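Local coordinates for tRNA endonuclease VMS1 (Saccharomyces cerevisiae, PDB 5WHG), which cleaves polypeptidyl-tRNAs as an endonuclease downstream of ribosome-associated quality control, releasing incompletely synthesized polypeptides for degradation, at residues S160-F165 with L176-K180; C46-M51 with H62-H68; L300-E304 with N329-N333. All blocks are in the same frame, centred on the assembly; numbering follows the deposited sequence.

Contact 1. Residues S160-F165 with L176-K180; sequences SPYIYF and LAIYK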
loop_
_atom_site.group_PDB
_atom_site.type_symbol
_atom_site.label_atom_id
_atom_site.label_comp_id
_atom_site.label_asym_id
_atom_site.label_seq_id
_atom_site.Cartn_x
_atom_site.Cartn_y
_atom_site.Cartn_z
ATOM N N SER A 160 -15.768 12.578 -6.217
ATOM C CA SER A 160 -15.279 12.310 -4.867
ATOM C C SER A 160 -14.291 11.144 -4.801
ATOM O O SER A 160 -14.524 10.084 -5.390
ATOM C CB SER A 160 -16.440 12.020 -3.919
ATOM O OG SER A 160 -15.944 11.580 -2.662
ATOM N N PRO A 161 -13.204 11.335 -4.047
ATOM C CA PRO A 161 -12.170 10.294 -3.949
ATOM C C PRO A 161 -12.510 9.145 -3.019
ATOM O O PRO A 161 -11.748 8.168 -2.986
ATOM C CB PRO A 161 -10.965 11.065 -3.405
ATOM C CG PRO A 161 -11.597 12.116 -2.533
ATOM C CD PRO A 161 -12.870 12.524 -3.245
ATOM N N TYR A 162 -13.605 9.226 -2.262
ATOM C CA TYR A 162 -13.894 8.275 -1.196
ATOM C C TYR A 162 -15.101 7.403 -1.506
ATOM O O TYR A 162 -15.922 7.685 -2.382
ATOM C CB TYR A 162 -14.177 8.976 0.130
ATOM C CG TYR A 162 -13.086 9.824 0.706
ATOM C CD1 TYR A 162 -11.848 9.279 1.024
ATOM C CD2 TYR A 162 -13.323 11.166 1.008
ATOM C CE1 TYR A 162 -10.860 10.056 1.584
ATOM C CE2 TYR A 162 -12.350 11.946 1.569
ATOM C CZ TYR A 162 -11.119 11.392 1.853
ATOM O OH TYR A 162 -10.142 12.185 2.403
ATOM N N ILE A 163 -15.202 6.348 -0.707
ATOM C CA ILE A 163 -16.379 5.503 -0.585
ATOM C C ILE A 163 -16.764 5.519 0.889
ATOM O O ILE A 163 -15.882 5.579 1.757
ATOM C CB ILE A 163 -16.076 4.079 -1.106
ATOM C CG1 ILE A 163 -16.111 4.069 -2.634
ATOM C CG2 ILE A 163 -17.009 3.041 -0.522
ATOM C CD1 ILE A 163 -15.931 2.707 -3.237
ATOM N N TYR A 164 -18.075 5.526 1.172
ATOM C CA TYR A 164 -18.593 5.780 2.517
ATOM C C TYR A 164 -19.379 4.594 3.054
ATOM O O TYR A 164 -20.082 3.905 2.303
ATOM C CB TYR A 164 -19.494 7.012 2.542
ATOM C CG TYR A 164 -18.862 8.242 1.949
ATOM C CD1 TYR A 164 -18.011 9.033 2.699
ATOM C CD2 TYR A 164 -19.122 8.617 0.638
ATOM C CE1 TYR A 164 -17.423 10.162 2.165
ATOM C CE2 TYR A 164 -18.544 9.749 0.095
ATOM C CZ TYR A 164 -17.688 10.519 0.865
ATOM O OH TYR A 164 -17.099 11.647 0.340
ATOM N N PHE A 165 -19.263 4.378 4.364
ATOM C CA PHE A 165 -20.085 3.419 5.090
ATOM C C PHE A 165 -20.736 4.097 6.299
ATOM O O PHE A 165 -20.281 5.145 6.775
ATOM C CB PHE A 165 -19.266 2.200 5.549
ATOM C CG PHE A 165 -18.592 1.472 4.431
ATOM C CD1 PHE A 165 -17.314 1.837 4.014
ATOM C CD2 PHE A 165 -19.232 0.426 3.781
ATOM C CE1 PHE A 165 -16.684 1.171 2.970
ATOM C CE2 PHE A 165 -18.608 -0.245 2.727
ATOM C CZ PHE A 165 -17.327 0.128 2.327
ATOM N N LEU A 176 -17.881 6.458 7.881
ATOM C CA LEU A 176 -16.505 6.032 7.676
ATOM C C LEU A 176 -16.172 6.068 6.190
ATOM O O LEU A 176 -16.935 5.555 5.363
ATOM C CB LEU A 176 -16.275 4.637 8.256
ATOM C CG LEU A 176 -16.249 4.608 9.792
ATOM C CD1 LEU A 176 -16.581 3.232 10.332
ATOM C CD2 LEU A 176 -14.893 5.050 10.322
ATOM N N ALA A 177 -15.042 6.688 5.861
ATOM C CA ALA A 177 -14.624 6.908 4.484
ATOM C C ALA A 177 -13.353 6.121 4.198
ATOM O O ALA A 177 -12.480 6.009 5.067
ATOM C CB ALA A 177 -14.389 8.397 4.214
ATOM N N ILE A 178 -13.263 5.576 2.979
ATOM C CA ILE A 178 -12.097 4.832 2.506
ATOM C C ILE A 178 -11.788 5.271 1.073
ATOM O O ILE A 178 -12.704 5.546 0.290
ATOM C CB ILE A 178 -12.342 3.309 2.588
ATOM C CG1 ILE A 178 -11.103 2.524 2.157
ATOM C CG2 ILE A 178 -13.506 2.900 1.702
ATOM C CD1 ILE A 178 -11.238 1.028 2.390
ATOM N N TYR A 179 -10.498 5.346 0.728
ATOM C CA TYR A 179 -10.093 5.858 -0.585
ATOM C C TYR A 179 -10.457 4.889 -1.709
ATOM O O TYR A 179 -10.134 3.696 -1.644
ATOM C CB TYR A 179 -8.588 6.123 -0.627
ATOM C CG TYR A 179 -8.155 7.446 -0.067
ATOM C CD1 TYR A 179 -8.397 8.617 -0.755
ATOM C CD2 TYR A 179 -7.484 7.524 1.141
ATOM C CE1 TYR A 179 -7.997 9.847 -0.252
ATOM C CE2 TYR A 179 -7.080 8.755 1.664
ATOM C CZ TYR A 179 -7.341 9.915 0.960
ATOM O OH TYR A 179 -6.944 11.145 1.464
ATOM N N LYS A 180 -11.094 5.419 -2.763
ATOM C CA LYS A 180 -11.474 4.592 -3.910
ATOM C C LYS A 180 -10.263 3.942 -4.567
ATOM O O LYS A 180 -10.362 2.820 -5.083
ATOM C CB LYS A 180 -12.232 5.432 -4.940
ATOM C CG LYS A 180 -13.663 5.746 -4.570
ATOM C CD LYS A 180 -14.163 7.028 -5.227
ATOM C CE LYS A 180 -14.387 6.868 -6.719
ATOM N NZ LYS A 180 -15.139 8.037 -7.270
#

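Contact 2. Residues C46-M51 with H62-H68; sequences CSVCQM and HYQTDYH. With ZN (zinc ion), chain B.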
loop_
_atom_site.group_PDB
_atom_site.type_symbol
_atom_site.label_atom_id
_atom_site.label_comp_id
_atom_site.label_asym_id
_atom_site.label_seq_id
_atom_site.Cartn_x
_atom_site.Cartn_y
_atom_site.Cartn_z
ATOM N N CYS A 46 -0.967 -21.082 9.492
ATOM C CA CYS A 46 -0.072 -20.343 8.607
ATOM C C CYS A 46 0.331 -21.140 7.374
ATOM O O CYS A 46 0.942 -22.203 7.472
ATOM C CB CYS A 46 1.191 -19.911 9.328
ATOM S SG CYS A 46 2.316 -19.137 8.159
ATOM N N SER A 47 0.004 -20.595 6.204
ATOM C CA SER A 47 0.198 -21.329 4.961
ATOM C C SER A 47 1.622 -21.202 4.441
ATOM O O SER A 47 2.126 -22.127 3.793
ATOM C CB SER A 47 -0.800 -20.828 3.918
ATOM O OG SER A 47 -1.015 -19.429 4.081
ATOM N N VAL A 48 2.284 -20.077 4.723
ATOM C CA VAL A 48 3.628 -19.854 4.202
ATOM C C VAL A 48 4.695 -20.528 5.057
ATOM O O VAL A 48 5.829 -20.701 4.596
ATOM C CB VAL A 48 3.897 -18.345 4.071
ATOM C CG1 VAL A 48 4.153 -17.728 5.423
ATOM C CG2 VAL A 48 5.058 -18.099 3.145
ATOM N N CYS A 49 4.360 -20.932 6.283
ATOM C CA CYS A 49 5.273 -21.661 7.151
ATOM C C CYS A 49 4.957 -23.143 7.243
ATOM O O CYS A 49 5.778 -23.891 7.780
ATOM C CB CYS A 49 5.257 -21.068 8.566
ATOM S SG CYS A 49 5.575 -19.288 8.651
ATOM N N GLN A 50 3.797 -23.579 6.744
ATOM C CA GLN A 50 3.316 -24.954 6.911
ATOM C C GLN A 50 3.239 -25.327 8.394
ATOM O O GLN A 50 3.587 -26.442 8.800
ATOM C CB GLN A 50 4.183 -25.947 6.130
ATOM C CG GLN A 50 4.397 -25.572 4.657
ATOM C CD GLN A 50 5.260 -26.580 3.894
ATOM O OE1 GLN A 50 5.209 -27.789 4.146
ATOM N NE2 GLN A 50 6.055 -26.079 2.953
HETATM N N MSE A 51 2.754 -24.384 9.205
HETATM C CA MSE A 51 2.804 -24.496 10.661
HETATM C C MSE A 51 1.507 -24.039 11.359
HETATM O O MSE A 51 1.152 -22.859 11.338
HETATM C CB MSE A 51 4.007 -23.697 11.173
HETATM C CG MSE A 51 4.093 -23.463 12.670
HETATM SE SE MSE A 51 5.521 -22.165 12.986
HETATM C CE MSE A 51 4.939 -21.409 14.692
ATOM N N HIS A 62 1.429 -16.057 16.269
ATOM C CA HIS A 62 2.493 -16.252 15.288
ATOM C C HIS A 62 2.228 -15.416 14.048
ATOM O O HIS A 62 1.901 -15.946 12.999
ATOM C CB HIS A 62 2.618 -17.740 14.920
ATOM C CG HIS A 62 3.417 -18.001 13.677
ATOM N ND1 HIS A 62 4.671 -17.468 13.469
ATOM C CD2 HIS A 62 3.121 -18.710 12.561
ATOM C CE1 HIS A 62 5.122 -17.857 12.288
ATOM N NE2 HIS A 62 4.198 -18.606 11.715
ATOM N N TYR A 63 2.353 -14.100 14.152
ATOM C CA TYR A 63 2.110 -13.282 12.972
ATOM C C TYR A 63 2.932 -12.007 13.039
ATOM O O TYR A 63 3.141 -11.330 12.023
ATOM C CB TYR A 63 0.616 -12.971 12.821
ATOM C CG TYR A 63 -0.062 -13.842 11.784
ATOM C CD1 TYR A 63 -0.063 -13.484 10.457
ATOM C CD2 TYR A 63 -0.686 -15.035 12.138
ATOM C CE1 TYR A 63 -0.667 -14.281 9.505
ATOM C CE2 TYR A 63 -1.287 -15.841 11.183
ATOM C CZ TYR A 63 -1.273 -15.453 9.868
ATOM O OH TYR A 63 -1.871 -16.232 8.905
ATOM N N GLN A 64 3.390 -11.674 14.244
ATOM C CA GLN A 64 4.381 -10.632 14.446
ATOM C C GLN A 64 5.751 -11.213 14.762
ATOM O O GLN A 64 6.708 -10.451 14.946
ATOM C CB GLN A 64 3.931 -9.677 15.558
ATOM C CG GLN A 64 3.776 -8.233 15.099
ATOM C CD GLN A 64 3.174 -7.335 16.166
ATOM O OE1 GLN A 64 1.992 -6.998 16.113
ATOM N NE2 GLN A 64 3.988 -6.937 17.137
ATOM N N THR A 65 5.868 -12.542 14.819
ATOM C CA THR A 65 7.166 -13.183 14.988
ATOM C C THR A 65 8.068 -12.866 13.803
ATOM O O THR A 65 7.607 -12.753 12.664
ATOM C CB THR A 65 7.001 -14.699 15.117
ATOM O OG1 THR A 65 6.547 -15.234 13.869
ATOM C CG2 THR A 65 5.989 -15.044 16.192
ATOM N N ASP A 66 9.364 -12.721 14.073
ATOM C CA ASP A 66 10.301 -12.500 12.981
ATOM C C ASP A 66 10.420 -13.717 12.077
ATOM O O ASP A 66 10.879 -13.583 10.939
ATOM C CB ASP A 66 11.679 -12.121 13.523
ATOM C CG ASP A 66 11.685 -10.768 14.203
ATOM O OD1 ASP A 66 11.025 -9.841 13.680
ATOM O OD2 ASP A 66 12.343 -10.635 15.262
ATOM N N TYR A 67 10.014 -14.897 12.550
ATOM C CA TYR A 67 10.048 -16.081 11.698
ATOM C C TYR A 67 9.047 -15.962 10.557
ATOM O O TYR A 67 9.413 -16.070 9.380
ATOM C CB TYR A 67 9.769 -17.329 12.523
ATOM C CG TYR A 67 9.951 -18.609 11.751
ATOM C CD1 TYR A 67 11.202 -18.994 11.297
ATOM C CD2 TYR A 67 8.875 -19.445 11.495
ATOM C CE1 TYR A 67 11.372 -20.172 10.601
ATOM C CE2 TYR A 67 9.037 -20.625 10.806
ATOM C CZ TYR A 67 10.284 -20.982 10.358
ATOM O OH TYR A 67 10.438 -22.160 9.666
ATOM N N HIS A 68 7.773 -15.730 10.894
ATOM C CA HIS A 68 6.752 -15.527 9.875
ATOM C C HIS A 68 7.153 -14.460 8.863
ATOM O O HIS A 68 6.825 -14.575 7.679
ATOM C CB HIS A 68 5.426 -15.143 10.527
ATOM C CG HIS A 68 4.315 -14.914 9.547
ATOM N ND1 HIS A 68 3.495 -15.928 9.098
ATOM C CD2 HIS A 68 3.896 -13.787 8.921
ATOM C CE1 HIS A 68 2.619 -15.436 8.241
ATOM N NE2 HIS A 68 2.841 -14.138 8.115
HETATM ZN ZN ZN B . 3.939 -17.751 9.276
#

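Contact 3. Residues L300-E304 with N329-N333; sequences LKDWE and NTVLN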
loop_
_atom_site.group_PDB
_atom_site.type_symbol
_atom_site.label_atom_id
_atom_site.label_comp_id
_atom_site.label_asym_id
_atom_site.label_seq_id
_atom_site.Cartn_x
_atom_site.Cartn_y
_atom_site.Cartn_z
ATOM N N LEU A 300 13.531 -1.297 -9.505
ATOM C CA LEU A 300 12.334 -2.002 -9.966
ATOM C C LEU A 300 12.661 -3.439 -10.352
ATOM O O LEU A 300 11.963 -4.371 -9.939
ATOM C CB LEU A 300 11.675 -1.259 -11.131
ATOM C CG LEU A 300 11.135 0.129 -10.804
ATOM C CD1 LEU A 300 10.353 0.722 -11.969
ATOM C CD2 LEU A 300 10.304 0.092 -9.542
ATOM N N LYS A 301 13.735 -3.640 -11.124
ATOM C CA LYS A 301 14.203 -4.998 -11.392
ATOM C C LYS A 301 14.524 -5.723 -10.091
ATOM O O LYS A 301 14.115 -6.871 -9.890
ATOM C CB LYS A 301 15.421 -4.970 -12.325
ATOM C CG LYS A 301 16.110 -6.332 -12.541
ATOM C CD LYS A 301 15.533 -7.156 -13.702
ATOM C CE LYS A 301 16.033 -6.638 -15.036
ATOM N NZ LYS A 301 15.472 -7.411 -16.205
ATOM N N ASP A 302 15.195 -5.048 -9.167
ATOM C CA ASP A 302 15.538 -5.704 -7.912
ATOM C C ASP A 302 14.296 -6.196 -7.162
ATOM O O ASP A 302 14.349 -7.233 -6.490
ATOM C CB ASP A 302 16.360 -4.744 -7.066
ATOM C CG ASP A 302 17.253 -5.451 -6.103
ATOM O OD1 ASP A 302 16.875 -6.563 -5.657
ATOM O OD2 ASP A 302 18.326 -4.885 -5.788
ATOM N N TRP A 303 13.169 -5.493 -7.287
ATOM C CA TRP A 303 11.954 -5.830 -6.560
ATOM C C TRP A 303 10.921 -6.515 -7.438
ATOM O O TRP A 303 9.780 -6.697 -7.009
ATOM C CB TRP A 303 11.338 -4.579 -5.923
ATOM C CG TRP A 303 12.126 -4.005 -4.805
ATOM C CD1 TRP A 303 13.224 -4.551 -4.198
ATOM C CD2 TRP A 303 11.897 -2.745 -4.167
ATOM N NE1 TRP A 303 13.685 -3.708 -3.195
ATOM C CE2 TRP A 303 12.893 -2.590 -3.165
ATOM C CE3 TRP A 303 10.952 -1.730 -4.340
ATOM C CZ2 TRP A 303 12.952 -1.469 -2.336
ATOM C CZ3 TRP A 303 11.003 -0.615 -3.500
ATOM C CH2 TRP A 303 11.997 -0.494 -2.512
ATOM N N GLU A 304 11.301 -6.905 -8.647
ATOM C CA GLU A 304 10.381 -7.537 -9.593
ATOM C C GLU A 304 9.514 -8.640 -8.985
ATOM O O GLU A 304 8.304 -8.657 -9.268
ATOM C CB GLU A 304 11.223 -8.029 -10.782
ATOM C CG GLU A 304 10.507 -8.830 -11.879
ATOM C CD GLU A 304 11.437 -9.098 -13.080
ATOM O OE1 GLU A 304 11.015 -8.881 -14.240
ATOM O OE2 GLU A 304 12.607 -9.499 -12.859
ATOM N N ASN A 329 10.493 0.815 -20.558
ATOM C CA ASN A 329 11.411 -0.316 -20.724
ATOM C C ASN A 329 11.857 -0.890 -19.375
ATOM O O ASN A 329 13.040 -1.149 -19.144
ATOM C CB ASN A 329 12.617 0.097 -21.574
ATOM C CG ASN A 329 13.281 -1.074 -22.254
ATOM O OD1 ASN A 329 12.614 -2.033 -22.639
ATOM N ND2 ASN A 329 14.601 -1.005 -22.408
ATOM N N THR A 330 10.891 -1.098 -18.478
ATOM C CA THR A 330 11.200 -1.610 -17.145
ATOM C C THR A 330 10.498 -2.942 -16.889
ATOM O O THR A 330 10.188 -3.680 -17.830
ATOM C CB THR A 330 10.803 -0.591 -16.070
ATOM O OG1 THR A 330 9.382 -0.561 -15.938
ATOM C CG2 THR A 330 11.262 0.796 -16.445
ATOM N N VAL A 331 10.256 -3.270 -15.613
ATOM C CA VAL A 331 9.444 -4.443 -15.289
ATOM C C VAL A 331 7.975 -4.099 -15.048
ATOM O O VAL A 331 7.156 -5.017 -14.892
ATOM C CB VAL A 331 10.006 -5.202 -14.066
ATOM C CG1 VAL A 331 11.465 -5.590 -14.300
ATOM C CG2 VAL A 331 9.859 -4.397 -12.791
ATOM N N LEU A 332 7.616 -2.811 -15.018
ATOM C CA LEU A 332 6.220 -2.384 -15.041
ATOM C C LEU A 332 5.802 -2.076 -16.469
ATOM O O LEU A 332 6.548 -1.456 -17.231
ATOM C CB LEU A 332 6.001 -1.145 -14.174
ATOM C CG LEU A 332 6.393 -1.351 -12.710
ATOM C CD1 LEU A 332 6.121 -0.111 -11.857
ATOM C CD2 LEU A 332 5.703 -2.580 -12.149
ATOM N N ASN A 333 4.605 -2.502 -16.831
ATOM C CA ASN A 333 4.062 -2.161 -18.133
ATOM C C ASN A 333 3.133 -0.966 -18.006
ATOM O O ASN A 333 2.387 -0.841 -17.027
ATOM C CB ASN A 333 3.334 -3.351 -18.745
ATOM C CG ASN A 333 4.209 -4.592 -18.779
ATOM O OD1 ASN A 333 3.842 -5.642 -18.238
ATOM N ND2 ASN A 333 5.399 -4.464 -19.384
#

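Contact 1. Residues S160-F165 with L176-K180
Ile163 and Ile178 form a hydrogen-bonded pair in an antiparallel beta hairpin, Ile163 N giving to Ile178 O at 2.8 Å and Ile178 N to Ile163 O at 2.9 Å. Phe165 and Leu176 repeat this pattern two residues on. The side chains of these four residues share one face of the sheet. There CG2 of Ile178 reaches the edge of the Phe165 ring at CE1 (3.8 Å), and helix 191-198 packs over both side chains, making this the tight part of the contact. On the other face the methyl of Ala177 meets two tyrosines: it lies over one face of the Tyr162 ring and touches Tyr164 CD1. Pro161 CG covers the opposite face of the Tyr162 ring. The side chains of Tyr162 and Tyr179 run side by side, their rings oblique at 46°, CE1 of Tyr162 over a face of Tyr179; their hydroxyls bond to Lys365 and Glu360 respectively. The looser, solvent-facing end holds Ser160 and Pro161. Lys180 closes it twice, through its backbone N to Pro161 O (2.8 Å) and through NZ to Ser160 O (2.8 Å), a bend at chi3 (72°) turning the ammonium group back to that carbonyl. The chemistry thus changes along the hairpin, from apolar packing under a helix to hydrogen bonds from Lys180 to two carbonyls at the surface, where the positive charge would probably polarise the Ser160 peptide.

Contact 2. Residues C46-M51 with H62-H68
The C2H2-type zinc finger of the protein comes together where Cys46 and Cys49, on a short loop, meet His62 and His68 around one zinc ion. SG of Cys46 binds the metal at 2.4 Å and SG of Cys49 at 2.3 Å; NE2 of His62 lies 2.6 Å from the zinc and ND1 of His68 1.9 Å. The two histidines therefore use different ring nitrogens. His62 reaches in with its far nitrogen, whereas His68, at the start of helix 66-76, uses the one next to CG, which brings its backbone nearer the metal. With CG anti to the backbone N (chi1 180°), His68 swings its ring off the helix start to the zinc. Thr65 acts as a second-shell residue: its OG1 accepts from His62 ND1 (2.9 Å), a partner tilted out of the ring plane, and from His68 N (3.3 Å) as the N-cap of the helix. One hydroxyl thus restrains the rotation of the first histidine and caps the helix carrying the second. Met51, present as selenomethionine, lays its CE over the centre of the His62 ring from an extended side chain, 3.9 Å from the centroid, a CH-pi contact. Val48 CG1 meets His68 CE1 obliquely, the two side chains crossing at about a right angle, while Tyr63 CD1 lies over one face of the same imidazole. Cys49 SG also makes an oblique sulfur-aromatic contact with Tyr67, and Val48 continues onto Val72 and Asn75 of the helix. A CxxC pair facing two histidines, the second of them in the first turn of a helix, is a zinc-finger site in which the metal joins a loop to a helix.

Contact 3. Residues L300-E304 with N329-N333
Val331 lays one methyl against a backbone carbonyl and the other against a carboxylate, beside aliphatic carbon, at the place where helix 292-302 breaks and helix 304-308 begins. CG2 approaches the carbonyl oxygen of Leu300 (3.5 Å) and the CB of the same residue (4.0 Å). CG1, anti to the carbonyl carbon (chi1 -56°), turns instead to Lys301 CA and to the carboxylate of Glu304, whose extended side chain brings OE1 alongside the valine. The contact between the segments is thus made by van der Waals packing, with aliphatic carbon on polar oxygen at its outer side. The loop 329-333 belongs to the VLRF1 domain, the part of the protein that mediates binding to the 60S ribosomal subunit, and it contains an ST turn: Thr330 OG1 accepts from Leu332 N at 3.0 Å. The same hydroxyl bonds to the carbonyl of Phe326, so Thr330 ties the turn to the preceding loop while Val331 points toward the last turn of helix 292-302. On the buried side Leu300 and Leu332 meet through their CD1 methyls, 4.3 Å apart, and Leu300 CD1 also faces Thr330 OG1. Leu307 of helix 304-308 touches both Leu300 and Val331, extending the apolar patch onto the second helix.

From the N terminus, strand 36-37 leads into the zinc finger, where contact 2 closes a short loop that includes unmodelled residues 53-61 and opens helix 66-76. After a long unmodelled stretch, contact 1 closes a hairpin whose strand 162-166 pairs with strand 36-37 and whose strand 176-179 pairs with strand 365-366, so both ends of the chain return to this sheet. Contact 3 comes last, closing a 24-residue excursion through helix 304-308, strand 313-316 and helix 320-323. The three follow in series without nesting or crossing. Contacts 1 and 3 lie on opposite sides of the chain's centre, their centres about 31 Å apart.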